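Local coordinates for protein 2-nitropropane dioxygenase (Streptomyces ansochromogenes, PDB 3BW2) that probably oxidises alkyl nitronates such as propionate 3-nitronate with molecular oxygen, using a bound FMN cofactor held in a TIM barrel, at residues 23-28 / 38-43; 83-88 / 284-289; 98-103 / 298-303; 262-267 / 276-281; 266-271 / 290-295. All blocks are in the same frame, centred on the assembly; numbering follows the deposited sequence.

Contact 1 (23-28 / 38-43); sequences SVPQLA and GFLAAG
Ala28 and Gly38 bring the backbones of helix 25-33 and strand 38-41 to a CA-CA distance of 3.8 Å, and the chains then open to 5.9 Å between the CA atoms of Ser23 and Leu40. At the close end Gly38 CA makes a CH...O contact with Ala28 O at 3.6 Å, while Ala28 CB rests on Phe39 N at 3.7 Å. Leu40 sends one branch across: CD2 lies against Ser23 O and the ring of Pro25, whose CG is 4.2 Å from it, the two side chains crossing at about a right angle. Ser23 OG sits 3.6 Å from Ala41 CB, but its hydrogen bond goes to Met18 O. A water accepts from Ala41 N at 2.8 Å; its unusually short approach to Ser23 O makes a bridge doubtful. The Ala41 side chain comes within about 4 Å of FMN. In the TIM barrel, strand 38-41 pairs through its backbone with strand 65-70, Ser23 and Ala28 touch Gln15 of strand 13-15, and helix 47-60 packs on Pro25.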
# COMPACT_ATOMS: atom_id res chain seq x y z
N SER A 23 11.63 -17.77 -12.83
CA SER A 23 12.40 -18.44 -11.79
C SER A 23 12.86 -19.85 -12.15
O SER A 23 12.31 -20.84 -11.67
CB SER A 23 11.62 -18.45 -10.47
OG SER A 23 10.29 -18.88 -10.67
N VAL A 24 13.88 -19.93 -12.99
CA VAL A 24 14.45 -21.20 -13.43
C VAL A 24 15.38 -21.76 -12.36
O VAL A 24 15.77 -21.05 -11.43
CB VAL A 24 15.21 -21.01 -14.75
CG1 VAL A 24 14.24 -20.62 -15.86
CG2 VAL A 24 16.28 -19.92 -14.59
N PRO A 25 15.76 -23.05 -12.46
CA PRO A 25 16.66 -23.66 -11.48
C PRO A 25 17.89 -22.82 -11.13
O PRO A 25 18.25 -22.71 -9.97
CB PRO A 25 17.02 -25.00 -12.13
CG PRO A 25 15.75 -25.36 -12.84
CD PRO A 25 15.35 -24.04 -13.48
N GLN A 26 18.53 -22.25 -12.14
CA GLN A 26 19.72 -21.44 -11.89
C GLN A 26 19.46 -20.27 -10.95
O GLN A 26 20.34 -19.88 -10.19
CB GLN A 26 20.30 -20.92 -13.20
CG GLN A 26 21.13 -21.95 -13.95
CD GLN A 26 21.92 -21.35 -15.10
OE1 GLN A 26 22.65 -22.05 -15.80
NE2 GLN A 26 21.77 -20.03 -15.30
N LEU A 27 18.26 -19.70 -11.00
CA LEU A 27 17.96 -18.59 -10.11
C LEU A 27 17.82 -19.10 -8.67
O LEU A 27 18.48 -18.61 -7.76
CB LEU A 27 16.66 -17.88 -10.53
CG LEU A 27 16.18 -16.74 -9.61
CD1 LEU A 27 17.30 -15.73 -9.39
CD2 LEU A 27 14.97 -16.06 -10.23
N ALA A 28 16.96 -20.10 -8.49
CA ALA A 28 16.73 -20.67 -7.17
C ALA A 28 18.04 -21.13 -6.53
O ALA A 28 18.28 -20.87 -5.35
CB ALA A 28 15.74 -21.83 -7.27
N GLY A 38 15.48 -20.26 -2.31
CA GLY A 38 15.16 -20.20 -3.72
C GLY A 38 13.82 -20.87 -3.97
O GLY A 38 13.41 -21.74 -3.20
N PHE A 39 13.13 -20.47 -5.03
CA PHE A 39 11.82 -21.03 -5.35
C PHE A 39 11.66 -21.38 -6.82
O PHE A 39 12.16 -20.68 -7.71
CB PHE A 39 10.71 -20.04 -4.99
CG PHE A 39 9.85 -20.49 -3.85
CD1 PHE A 39 10.06 -20.01 -2.56
CD2 PHE A 39 8.81 -21.39 -4.06
CE1 PHE A 39 9.26 -20.41 -1.50
CE2 PHE A 39 8.00 -21.80 -3.00
CZ PHE A 39 8.23 -21.31 -1.72
N LEU A 40 10.94 -22.47 -7.08
CA LEU A 40 10.63 -22.90 -8.43
C LEU A 40 9.14 -22.60 -8.60
O LEU A 40 8.38 -22.65 -7.62
CB LEU A 40 10.87 -24.40 -8.61
CG LEU A 40 12.31 -24.90 -8.68
CD1 LEU A 40 12.31 -26.42 -8.80
CD2 LEU A 40 13.03 -24.27 -9.87
N ALA A 41 8.73 -22.28 -9.81
CA ALA A 41 7.33 -21.98 -10.09
C ALA A 41 6.74 -23.11 -10.92
O ALA A 41 7.21 -23.36 -12.03
CB ALA A 41 7.22 -20.66 -10.84
N ALA A 42 5.73 -23.79 -10.40
CA ALA A 42 5.10 -24.89 -11.14
C ALA A 42 3.89 -24.37 -11.92
O ALA A 42 3.28 -25.11 -12.70
CB ALA A 42 4.69 -26.00 -10.17
N GLY A 43 3.56 -23.10 -11.71
CA GLY A 43 2.43 -22.51 -12.40
C GLY A 43 2.54 -22.58 -13.91
O GLY A 43 3.56 -22.19 -14.49
O HOH W 1 10.51 -22.46 -11.98

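Contact 2 (83-88 / 284-289); sequences EVYAHQ and REHGPY
Tyr85 and His286, the two residues with most surface buried here, meet with their side chains at about a right angle, joining helices 81-88 and 281-286 away from the FMN site. The phenol end does the touching: Tyr85 OH is 3.2 Å from His286 CB, and His286 O lies at the edge of the tyrosine ring, near its plane, 3.8 Å from Tyr85 CE1. With CG anti to the backbone N (chi1 -165°), Tyr85 projects to this point, where its hydroxyl hydrogen-bonds Ala269 O. The imidazole brings CE1 to 3.7 Å from Gln88 O. Gln88 extends beyond CG to set OE1 3.9 Å from Tyr289 CB, its amide plane turned 68° from the ring of Tyr289. No direct hydrogen bond joins the segments. One water donates to Gln88 OE1 and Tyr289 O, both at 2.7 Å; a second donates weakly to Gln88 OE1 and lies near His286 ND1. His286 NE2 hydrogen-bonds Glu92 OE2, a carboxylate that would probably polarise the imidazole and could favour its protonated form.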
# COMPACT_ATOMS: atom_id res chain seq x y z
N GLU A 83 -16.34 -13.95 -24.36
CA GLU A 83 -16.61 -13.84 -25.79
C GLU A 83 -16.41 -12.39 -26.25
O GLU A 83 -15.81 -12.14 -27.29
CB GLU A 83 -18.04 -14.28 -26.08
CG GLU A 83 -18.38 -14.40 -27.55
CD GLU A 83 -19.85 -14.72 -27.78
OE1 GLU A 83 -20.34 -15.71 -27.19
OE2 GLU A 83 -20.50 -13.99 -28.55
N VAL A 84 -16.92 -11.46 -25.46
CA VAL A 84 -16.80 -10.04 -25.77
C VAL A 84 -15.35 -9.56 -25.74
O VAL A 84 -14.92 -8.79 -26.60
CB VAL A 84 -17.63 -9.18 -24.79
CG1 VAL A 84 -17.32 -7.70 -24.99
CG2 VAL A 84 -19.10 -9.44 -25.00
N TYR A 85 -14.59 -10.02 -24.75
CA TYR A 85 -13.20 -9.63 -24.63
C TYR A 85 -12.40 -10.20 -25.79
O TYR A 85 -11.56 -9.51 -26.37
CB TYR A 85 -12.62 -10.13 -23.30
CG TYR A 85 -11.31 -9.48 -22.92
CD1 TYR A 85 -11.19 -8.09 -22.89
CD2 TYR A 85 -10.20 -10.24 -22.57
CE1 TYR A 85 -9.99 -7.47 -22.51
CE2 TYR A 85 -9.00 -9.64 -22.19
CZ TYR A 85 -8.90 -8.26 -22.17
OH TYR A 85 -7.73 -7.65 -21.78
N ALA A 86 -12.68 -11.45 -26.14
CA ALA A 86 -12.00 -12.10 -27.25
C ALA A 86 -12.20 -11.26 -28.51
O ALA A 86 -11.26 -11.00 -29.27
CB ALA A 86 -12.56 -13.49 -27.47
N HIS A 87 -13.44 -10.83 -28.71
CA HIS A 87 -13.78 -10.00 -29.86
C HIS A 87 -12.93 -8.73 -29.87
O HIS A 87 -12.36 -8.35 -30.90
CB HIS A 87 -15.27 -9.63 -29.80
CG HIS A 87 -15.71 -8.69 -30.87
ND1 HIS A 87 -15.67 -9.01 -32.21
CD2 HIS A 87 -16.21 -7.43 -30.81
CE1 HIS A 87 -16.13 -8.00 -32.92
NE2 HIS A 87 -16.46 -7.03 -32.10
N GLN A 88 -12.84 -8.08 -28.72
CA GLN A 88 -12.07 -6.85 -28.58
C GLN A 88 -10.58 -7.06 -28.81
O GLN A 88 -9.84 -6.10 -29.02
CB GLN A 88 -12.30 -6.24 -27.20
CG GLN A 88 -13.77 -6.00 -26.89
CD GLN A 88 -14.00 -5.54 -25.46
OE1 GLN A 88 -13.46 -6.12 -24.52
NE2 GLN A 88 -14.82 -4.50 -25.30
N ARG A 284 -3.27 -0.21 -21.25
CA ARG A 284 -4.06 0.99 -21.46
C ARG A 284 -5.29 0.72 -22.33
O ARG A 284 -6.38 1.22 -22.05
CB ARG A 284 -3.21 2.09 -22.12
CG ARG A 284 -2.31 2.85 -21.16
CD ARG A 284 -1.61 4.00 -21.88
NE ARG A 284 -0.49 3.54 -22.69
CZ ARG A 284 0.72 3.29 -22.22
NH1 ARG A 284 0.98 3.45 -20.93
NH2 ARG A 284 1.68 2.86 -23.03
N GLU A 285 -5.11 -0.08 -23.37
CA GLU A 285 -6.20 -0.38 -24.29
C GLU A 285 -7.27 -1.35 -23.82
O GLU A 285 -8.46 -1.11 -24.01
CB GLU A 285 -5.64 -0.89 -25.61
CG GLU A 285 -5.04 0.17 -26.50
CD GLU A 285 -4.57 -0.39 -27.83
OE1 GLU A 285 -5.33 -1.18 -28.44
OE2 GLU A 285 -3.46 -0.03 -28.27
N HIS A 286 -6.85 -2.46 -23.21
CA HIS A 286 -7.79 -3.49 -22.78
C HIS A 286 -8.06 -3.57 -21.28
O HIS A 286 -9.07 -4.14 -20.86
CB HIS A 286 -7.29 -4.84 -23.30
CG HIS A 286 -6.92 -4.82 -24.74
ND1 HIS A 286 -7.85 -4.64 -25.75
CD2 HIS A 286 -5.71 -4.90 -25.36
CE1 HIS A 286 -7.23 -4.62 -26.92
NE2 HIS A 286 -5.93 -4.78 -26.70
N GLY A 287 -7.17 -3.00 -20.48
CA GLY A 287 -7.36 -3.03 -19.04
C GLY A 287 -8.74 -2.60 -18.55
O GLY A 287 -9.35 -3.31 -17.76
N PRO A 288 -9.26 -1.45 -19.02
CA PRO A 288 -10.58 -0.96 -18.60
C PRO A 288 -11.75 -1.89 -18.91
O PRO A 288 -12.82 -1.76 -18.30
CB PRO A 288 -10.71 0.36 -19.36
CG PRO A 288 -9.30 0.79 -19.56
CD PRO A 288 -8.62 -0.50 -19.94
N TYR A 289 -11.56 -2.83 -19.82
CA TYR A 289 -12.66 -3.71 -20.21
C TYR A 289 -12.44 -5.19 -19.91
O TYR A 289 -13.32 -6.01 -20.18
CB TYR A 289 -12.92 -3.51 -21.70
CG TYR A 289 -12.89 -2.05 -22.09
CD1 TYR A 289 -13.93 -1.19 -21.72
CD2 TYR A 289 -11.79 -1.50 -22.75
CE1 TYR A 289 -13.86 0.18 -21.98
CE2 TYR A 289 -11.71 -0.13 -23.02
CZ TYR A 289 -12.75 0.70 -22.63
OH TYR A 289 -12.68 2.06 -22.86
O HOH W 2 -14.87 -6.63 -22.33
O HOH W 3 -10.70 -4.48 -24.60

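Contact 3 (98-103 / 298-303); sequences TELGDP and HHLTSP
Leu100 and Leu300 cross obliquely where an extended loop, 98-103, lies along helix 296-311 on the outer part of this TIM-barrel protein. Leu100 CB is 4.0 Å from Leu300 CD1, and the same methyl approaches Gly101 O at 3.5 Å. Leu300 reaches the loop because its CG stands anti to the backbone N (chi1 -162°). Helix 81-88 touches both leucines through Ala86. Pro303 meets Thr98 at about a right angle and presses CB to 3.2 Å from Glu99 O. Pro303 has no N-H for His299 O, and the helix is kinked there; Gly101 CA makes a CH...O contact with that oxygen, while Gly101 N donates to Leu300 O at 3.0 Å, tilted 32° from the carbonyl plane. Farther along, the imidazole of His299 turns its edge to Pro103 O, which lies near the ring plane, while its NE2 hydrogen-bonds Gly106 O. Beside the His299 ring, Asp102 O comes to 3.0 Å from His299 CB.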
# COMPACT_ATOMS: atom_id res chain seq x y z
N THR A 98 -1.45 -13.99 -35.10
CA THR A 98 -1.61 -15.24 -34.39
C THR A 98 -3.04 -15.36 -33.88
O THR A 98 -3.73 -14.36 -33.69
CB THR A 98 -0.63 -15.33 -33.21
OG1 THR A 98 -0.76 -16.60 -32.56
CG2 THR A 98 -0.91 -14.23 -32.20
N GLU A 99 -3.48 -16.60 -33.68
CA GLU A 99 -4.83 -16.87 -33.19
C GLU A 99 -4.90 -16.75 -31.67
O GLU A 99 -3.93 -17.05 -30.98
CB GLU A 99 -5.25 -18.28 -33.60
CG GLU A 99 -5.41 -18.49 -35.09
CD GLU A 99 -6.79 -18.12 -35.57
OE1 GLU A 99 -7.76 -18.75 -35.12
OE2 GLU A 99 -6.91 -17.19 -36.40
N LEU A 100 -6.04 -16.33 -31.15
CA LEU A 100 -6.20 -16.23 -29.71
C LEU A 100 -6.24 -17.67 -29.20
O LEU A 100 -6.65 -18.57 -29.93
CB LEU A 100 -7.50 -15.51 -29.35
CG LEU A 100 -7.60 -14.04 -29.80
CD1 LEU A 100 -8.94 -13.46 -29.38
CD2 LEU A 100 -6.44 -13.24 -29.20
N GLY A 101 -5.80 -17.89 -27.96
CA GLY A 101 -5.81 -19.23 -27.42
C GLY A 101 -7.21 -19.67 -27.02
O GLY A 101 -8.13 -18.86 -26.97
N ASP A 102 -7.38 -20.96 -26.76
CA ASP A 102 -8.68 -21.49 -26.36
C ASP A 102 -8.92 -21.08 -24.91
O ASP A 102 -8.15 -21.45 -24.02
CB ASP A 102 -8.69 -23.02 -26.46
CG ASP A 102 -10.07 -23.60 -26.26
OD1 ASP A 102 -10.86 -23.04 -25.47
OD2 ASP A 102 -10.38 -24.64 -26.89
N PRO A 103 -9.99 -20.32 -24.65
CA PRO A 103 -10.29 -19.88 -23.28
C PRO A 103 -10.55 -21.04 -22.33
O PRO A 103 -10.39 -20.90 -21.11
CB PRO A 103 -11.51 -18.99 -23.46
CG PRO A 103 -12.20 -19.61 -24.64
CD PRO A 103 -11.05 -19.88 -25.58
N HIS A 298 -6.25 -15.70 -19.50
CA HIS A 298 -4.84 -16.05 -19.61
C HIS A 298 -4.59 -16.93 -20.84
O HIS A 298 -3.64 -16.70 -21.58
CB HIS A 298 -4.37 -16.78 -18.35
CG HIS A 298 -3.02 -17.40 -18.49
ND1 HIS A 298 -2.83 -18.69 -18.93
CD2 HIS A 298 -1.78 -16.88 -18.30
CE1 HIS A 298 -1.54 -18.95 -19.01
NE2 HIS A 298 -0.88 -17.87 -18.63
N HIS A 299 -5.44 -17.93 -21.04
CA HIS A 299 -5.30 -18.82 -22.19
C HIS A 299 -5.52 -18.03 -23.47
O HIS A 299 -4.82 -18.20 -24.47
CB HIS A 299 -6.34 -19.95 -22.15
CG HIS A 299 -6.20 -20.87 -20.98
ND1 HIS A 299 -5.00 -21.45 -20.63
CD2 HIS A 299 -7.12 -21.33 -20.10
CE1 HIS A 299 -5.19 -22.24 -19.58
NE2 HIS A 299 -6.47 -22.18 -19.24
N LEU A 300 -6.51 -17.15 -23.42
CA LEU A 300 -6.88 -16.32 -24.56
C LEU A 300 -5.73 -15.46 -25.08
O LEU A 300 -5.49 -15.40 -26.29
CB LEU A 300 -8.06 -15.43 -24.16
CG LEU A 300 -8.90 -14.77 -25.24
CD1 LEU A 300 -9.64 -15.84 -26.04
CD2 LEU A 300 -9.89 -13.81 -24.59
N THR A 301 -5.01 -14.81 -24.17
CA THR A 301 -3.92 -13.91 -24.55
C THR A 301 -2.52 -14.51 -24.64
O THR A 301 -1.61 -13.89 -25.19
CB THR A 301 -3.81 -12.73 -23.56
OG1 THR A 301 -3.34 -13.21 -22.30
CG2 THR A 301 -5.17 -12.06 -23.38
N SER A 302 -2.35 -15.72 -24.10
CA SER A 302 -1.04 -16.36 -24.11
C SER A 302 -0.33 -16.27 -25.46
O SER A 302 0.85 -15.92 -25.51
CB SER A 302 -1.17 -17.82 -23.68
OG SER A 302 0.12 -18.40 -23.60
N PRO A 303 -1.02 -16.60 -26.56
CA PRO A 303 -0.41 -16.54 -27.89
C PRO A 303 0.01 -15.11 -28.25
O PRO A 303 1.04 -14.90 -28.89
CB PRO A 303 -1.52 -17.05 -28.81
CG PRO A 303 -2.29 -17.98 -27.93
CD PRO A 303 -2.37 -17.20 -26.64

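Contact 4 (262-267 / 276-281); sequences ARTRLT and RSLVNR
Arg265 and Ser277 form a hydrogen-bonded pair of an antiparallel beta hairpin, strands 264-267 and 275-278, and satisfy each other's backbone twice: Arg265 N donates to Ser277 O at 3.0 Å and Ser277 N to Arg265 O at 3.1 Å. The ladder runs one step past the second strand, where Val279 N gives a nearly straight bond (171°) to Arg263 O at 2.9 Å.

Arg276 spends its guanidinium on several acceptors. The chain bends at chi3 (-66°), carrying NH1 back over the neighbouring strand to Thr264 OG1 at 2.9 Å, with the hydroxyl 18° out of the guanidinium plane. A water in that plane accepts from NH1 at 2.8 Å and donates to Thr264 O. NH2 binds Val174 O, and Leu266 CG packs over one face of the group, so its rotation is probably well restrained. Leu266 CD2 also lies 3.8 Å from Arg276 CB. On the sheet face of Arg265 and Ser277, Arg265 runs extended past Val279 CG2, and its NH2 bonds Glu188 O of the second subunit. Ser277 OG donates to Leu278 O.

On the other edge of strand 275-278, Arg276 bonds Gly178 of strand 178-179 as well as Ala321, and Leu278 bonds Leu319, all through the backbone; Arg276 lies beside Gly177, an FMN-binding residue. Immediately beyond the hairpin, Asn280 caps helix 281-286.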
# COMPACT_ATOMS: atom_id res chain seq x y z
N ALA A 262 7.19 4.22 -16.23
CA ALA A 262 7.30 4.75 -14.88
C ALA A 262 6.28 4.27 -13.86
O ALA A 262 6.54 4.32 -12.66
CB ALA A 262 7.28 6.28 -14.94
N ARG A 263 5.13 3.79 -14.31
CA ARG A 263 4.12 3.36 -13.36
C ARG A 263 3.57 1.95 -13.57
O ARG A 263 3.71 1.36 -14.64
CB ARG A 263 2.97 4.38 -13.33
CG ARG A 263 1.97 4.17 -12.21
CD ARG A 263 1.27 5.48 -11.85
NE ARG A 263 0.57 6.08 -12.99
CZ ARG A 263 -0.08 7.24 -12.93
NH1 ARG A 263 -0.13 7.92 -11.80
NH2 ARG A 263 -0.69 7.71 -14.02
N THR A 264 2.95 1.42 -12.51
CA THR A 264 2.34 0.10 -12.54
C THR A 264 0.88 0.24 -12.15
O THR A 264 0.46 1.25 -11.58
CB THR A 264 3.00 -0.85 -11.54
OG1 THR A 264 2.67 -0.45 -10.20
CG2 THR A 264 4.51 -0.84 -11.69
N ARG A 265 0.10 -0.79 -12.47
CA ARG A 265 -1.31 -0.82 -12.14
C ARG A 265 -1.78 -2.26 -12.08
O ARG A 265 -1.22 -3.13 -12.75
CB ARG A 265 -2.14 -0.09 -13.20
CG ARG A 265 -2.06 1.41 -13.15
CD ARG A 265 -2.99 2.02 -14.18
NE ARG A 265 -2.94 3.48 -14.15
CZ ARG A 265 -3.29 4.22 -13.11
NH1 ARG A 265 -3.72 3.64 -12.00
NH2 ARG A 265 -3.20 5.54 -13.17
N LEU A 266 -2.79 -2.51 -11.26
CA LEU A 266 -3.37 -3.84 -11.15
C LEU A 266 -4.33 -3.92 -12.32
O LEU A 266 -5.08 -2.97 -12.57
CB LEU A 266 -4.14 -3.99 -9.84
CG LEU A 266 -3.32 -4.26 -8.58
CD1 LEU A 266 -4.22 -4.13 -7.36
CD2 LEU A 266 -2.71 -5.65 -8.67
N THR A 267 -4.32 -5.03 -13.05
CA THR A 267 -5.21 -5.18 -14.19
C THR A 267 -5.55 -6.64 -14.47
O THR A 267 -4.82 -7.55 -14.09
CB THR A 267 -4.58 -4.58 -15.47
OG1 THR A 267 -5.51 -4.69 -16.56
CG2 THR A 267 -3.30 -5.32 -15.84
N ARG A 276 -0.41 -6.97 -10.96
CA ARG A 276 0.29 -5.70 -11.16
C ARG A 276 1.37 -5.78 -12.24
O ARG A 276 2.32 -6.56 -12.15
CB ARG A 276 0.91 -5.22 -9.84
CG ARG A 276 1.58 -3.86 -9.93
CD ARG A 276 2.10 -3.41 -8.57
NE ARG A 276 1.01 -3.16 -7.63
CZ ARG A 276 0.20 -2.11 -7.66
NH1 ARG A 276 0.33 -1.18 -8.60
NH2 ARG A 276 -0.76 -1.98 -6.75
N SER A 277 1.20 -4.94 -13.26
CA SER A 277 2.11 -4.88 -14.40
C SER A 277 2.49 -3.43 -14.70
O SER A 277 1.79 -2.51 -14.28
CB SER A 277 1.40 -5.46 -15.63
OG SER A 277 2.04 -5.08 -16.83
N LEU A 278 3.60 -3.24 -15.40
CA LEU A 278 4.01 -1.89 -15.79
C LEU A 278 2.96 -1.47 -16.81
O LEU A 278 2.54 -2.28 -17.64
CB LEU A 278 5.39 -1.90 -16.44
CG LEU A 278 6.60 -2.30 -15.59
CD1 LEU A 278 7.82 -2.41 -16.46
CD2 LEU A 278 6.83 -1.25 -14.51
N VAL A 279 2.52 -0.22 -16.75
CA VAL A 279 1.51 0.25 -17.70
C VAL A 279 2.10 0.32 -19.10
O VAL A 279 3.13 0.96 -19.32
CB VAL A 279 0.97 1.64 -17.29
CG1 VAL A 279 -0.03 2.14 -18.32
CG2 VAL A 279 0.32 1.56 -15.91
N ASN A 280 1.47 -0.36 -20.05
CA ASN A 280 1.93 -0.35 -21.42
C ASN A 280 0.71 -0.26 -22.33
O ASN A 280 -0.41 -0.14 -21.84
CB ASN A 280 2.78 -1.60 -21.74
CG ASN A 280 2.01 -2.89 -21.54
OD1 ASN A 280 0.81 -2.89 -21.27
ND2 ASN A 280 2.71 -4.02 -21.68
N ARG A 281 0.94 -0.31 -23.64
CA ARG A 281 -0.15 -0.21 -24.60
C ARG A 281 -1.30 -1.18 -24.36
O ARG A 281 -2.46 -0.78 -24.28
CB ARG A 281 0.39 -0.41 -26.03
CG ARG A 281 -0.67 -0.22 -27.12
CD ARG A 281 -0.13 -0.59 -28.49
NE ARG A 281 0.22 -2.01 -28.58
CZ ARG A 281 -0.66 -3.00 -28.53
NH1 ARG A 281 -1.96 -2.75 -28.39
NH2 ARG A 281 -0.25 -4.26 -28.62
O HOH W 4 -0.67 1.39 -8.68

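Contact 5 (266-271 / 290-295); sequences LTRAFT and APAAYP
Ala290 presses its methyl onto the peptide between Arg268 and Ala269, with CB 3.3 Å from both Arg268 C and Ala269 N. Arg268 then runs along the facing loop: extended from CG to NE, it places CD 3.6 Å from Ala292 CA and NE 3.7 Å from Ala292 CB. At the other end, Thr271 and Tyr294 lie side by side, pointing the same way. Tyr294 meets the loop with the edge of its ring, CD1 being 3.3 Å from Thr271 O, which lies near the ring plane.

These pieces belong to the turn that leaves strand 264-267 of the hairpin and to the linker before helix 296-311, both beside the TIM barrel. An ST turn shapes the first, with Ala269 N donating to Thr267 OG1 at 3.0 Å. Farther out, a water in the guanidinium plane accepts from Arg268 NH1 and donates to Ala290 O at 2.6 Å, bridging the segments. Arg268 NH2 forms salt bridges with Asp185 and Asp190. After a cis peptide bond, Pro295 sets CB over the centre of one Tyr294 face at 3.7 Å. Thr271 OG1 bonds to His179 NE2, Tyr294 OH to Tyr44 OH, and the Tyr294 side chain comes within about 8 Å of FMN.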
# COMPACT_ATOMS: atom_id res chain seq x y z
N LEU A 266 -2.79 -2.51 -11.26
CA LEU A 266 -3.37 -3.84 -11.15
C LEU A 266 -4.33 -3.92 -12.32
O LEU A 266 -5.08 -2.97 -12.57
CB LEU A 266 -4.14 -3.99 -9.84
CG LEU A 266 -3.32 -4.26 -8.58
CD1 LEU A 266 -4.22 -4.13 -7.36
CD2 LEU A 266 -2.71 -5.65 -8.67
N THR A 267 -4.32 -5.03 -13.05
CA THR A 267 -5.21 -5.18 -14.19
C THR A 267 -5.55 -6.64 -14.47
O THR A 267 -4.82 -7.55 -14.09
CB THR A 267 -4.58 -4.58 -15.47
OG1 THR A 267 -5.51 -4.69 -16.56
CG2 THR A 267 -3.30 -5.32 -15.84
N ARG A 268 -6.69 -6.84 -15.14
CA ARG A 268 -7.13 -8.18 -15.51
C ARG A 268 -6.92 -8.34 -17.02
O ARG A 268 -7.25 -9.37 -17.60
CB ARG A 268 -8.62 -8.37 -15.19
CG ARG A 268 -8.96 -8.42 -13.70
CD ARG A 268 -10.36 -9.01 -13.47
NE ARG A 268 -10.72 -9.08 -12.05
CZ ARG A 268 -11.11 -8.04 -11.32
NH1 ARG A 268 -11.21 -6.83 -11.86
NH2 ARG A 268 -11.40 -8.21 -10.03
N ALA A 269 -6.35 -7.31 -17.64
CA ALA A 269 -6.12 -7.31 -19.08
C ALA A 269 -5.44 -8.55 -19.67
O ALA A 269 -5.85 -9.06 -20.70
CB ALA A 269 -5.32 -6.06 -19.48
N PHE A 270 -4.40 -9.03 -19.00
CA PHE A 270 -3.66 -10.18 -19.51
C PHE A 270 -4.16 -11.57 -19.12
O PHE A 270 -4.03 -12.51 -19.90
CB PHE A 270 -2.19 -10.05 -19.10
CG PHE A 270 -1.52 -8.81 -19.61
CD1 PHE A 270 -1.14 -8.70 -20.94
CD2 PHE A 270 -1.29 -7.73 -18.75
CE1 PHE A 270 -0.54 -7.54 -21.41
CE2 PHE A 270 -0.69 -6.56 -19.22
CZ PHE A 270 -0.31 -6.47 -20.55
N THR A 271 -4.73 -11.70 -17.93
CA THR A 271 -5.14 -13.02 -17.46
C THR A 271 -6.55 -13.17 -16.91
O THR A 271 -6.99 -14.28 -16.64
CB THR A 271 -4.17 -13.50 -16.38
OG1 THR A 271 -4.33 -12.68 -15.21
CG2 THR A 271 -2.72 -13.38 -16.85
N ALA A 290 -11.29 -5.52 -19.34
CA ALA A 290 -10.96 -6.91 -19.02
C ALA A 290 -11.91 -7.48 -17.97
O ALA A 290 -12.08 -6.92 -16.89
CB ALA A 290 -9.53 -7.01 -18.53
N PRO A 291 -12.54 -8.63 -18.29
CA PRO A 291 -13.48 -9.29 -17.37
C PRO A 291 -12.78 -10.19 -16.36
O PRO A 291 -11.64 -10.61 -16.56
CB PRO A 291 -14.36 -10.08 -18.32
CG PRO A 291 -13.37 -10.54 -19.35
CD PRO A 291 -12.53 -9.29 -19.60
N ALA A 292 -13.48 -10.50 -15.27
CA ALA A 292 -12.95 -11.38 -14.25
C ALA A 292 -13.20 -12.80 -14.75
O ALA A 292 -14.27 -13.36 -14.52
CB ALA A 292 -13.67 -11.15 -12.92
N ALA A 293 -12.22 -13.36 -15.44
CA ALA A 293 -12.35 -14.71 -15.99
C ALA A 293 -10.99 -15.38 -16.11
O ALA A 293 -10.37 -15.35 -17.16
CB ALA A 293 -13.03 -14.65 -17.36
N TYR A 294 -10.54 -15.98 -15.01
CA TYR A 294 -9.25 -16.65 -14.95
C TYR A 294 -9.45 -18.16 -14.82
O TYR A 294 -10.34 -18.61 -14.11
CB TYR A 294 -8.46 -16.14 -13.75
CG TYR A 294 -7.12 -16.81 -13.57
CD1 TYR A 294 -5.99 -16.34 -14.23
CD2 TYR A 294 -6.99 -17.93 -12.75
CE1 TYR A 294 -4.76 -16.98 -14.09
CE2 TYR A 294 -5.77 -18.58 -12.60
CZ TYR A 294 -4.66 -18.09 -13.27
OH TYR A 294 -3.44 -18.72 -13.13
N PRO A 295 -8.60 -18.97 -15.49
CA PRO A 295 -7.49 -18.59 -16.35
C PRO A 295 -7.93 -18.42 -17.80
O PRO A 295 -7.10 -18.37 -18.71
CB PRO A 295 -6.53 -19.75 -16.19
CG PRO A 295 -7.47 -20.92 -16.15
CD PRO A 295 -8.59 -20.43 -15.24
O HOH W 5 -11.26 -5.71 -14.69

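How the contacts relate
From the N terminus, contact 1 closes first, a short loop joining a helix to its following barrel strand. Residues 83-88 and 98-103 then open contacts 2 and 3, whose segments alternate, so the two long loops cross. Inside both lies contact 4, the hairpin. Contact 5 starts on the same strand, sharing Leu266 and Thr267; it nests within contact 3 and crosses contact 2. Tyr85 packs on Ala290 and Pro291 where contacts 2 and 5 meet, Thr301 OG1 to Phe270 O joins contacts 3 and 5, and Ala86 packs contact 2 on contact 3. Together contacts 2 to 5 tie helices 81-88, 281-286 and 296-311 and the loop 98-103 to the hairpin, while contact 1 stays within the barrel.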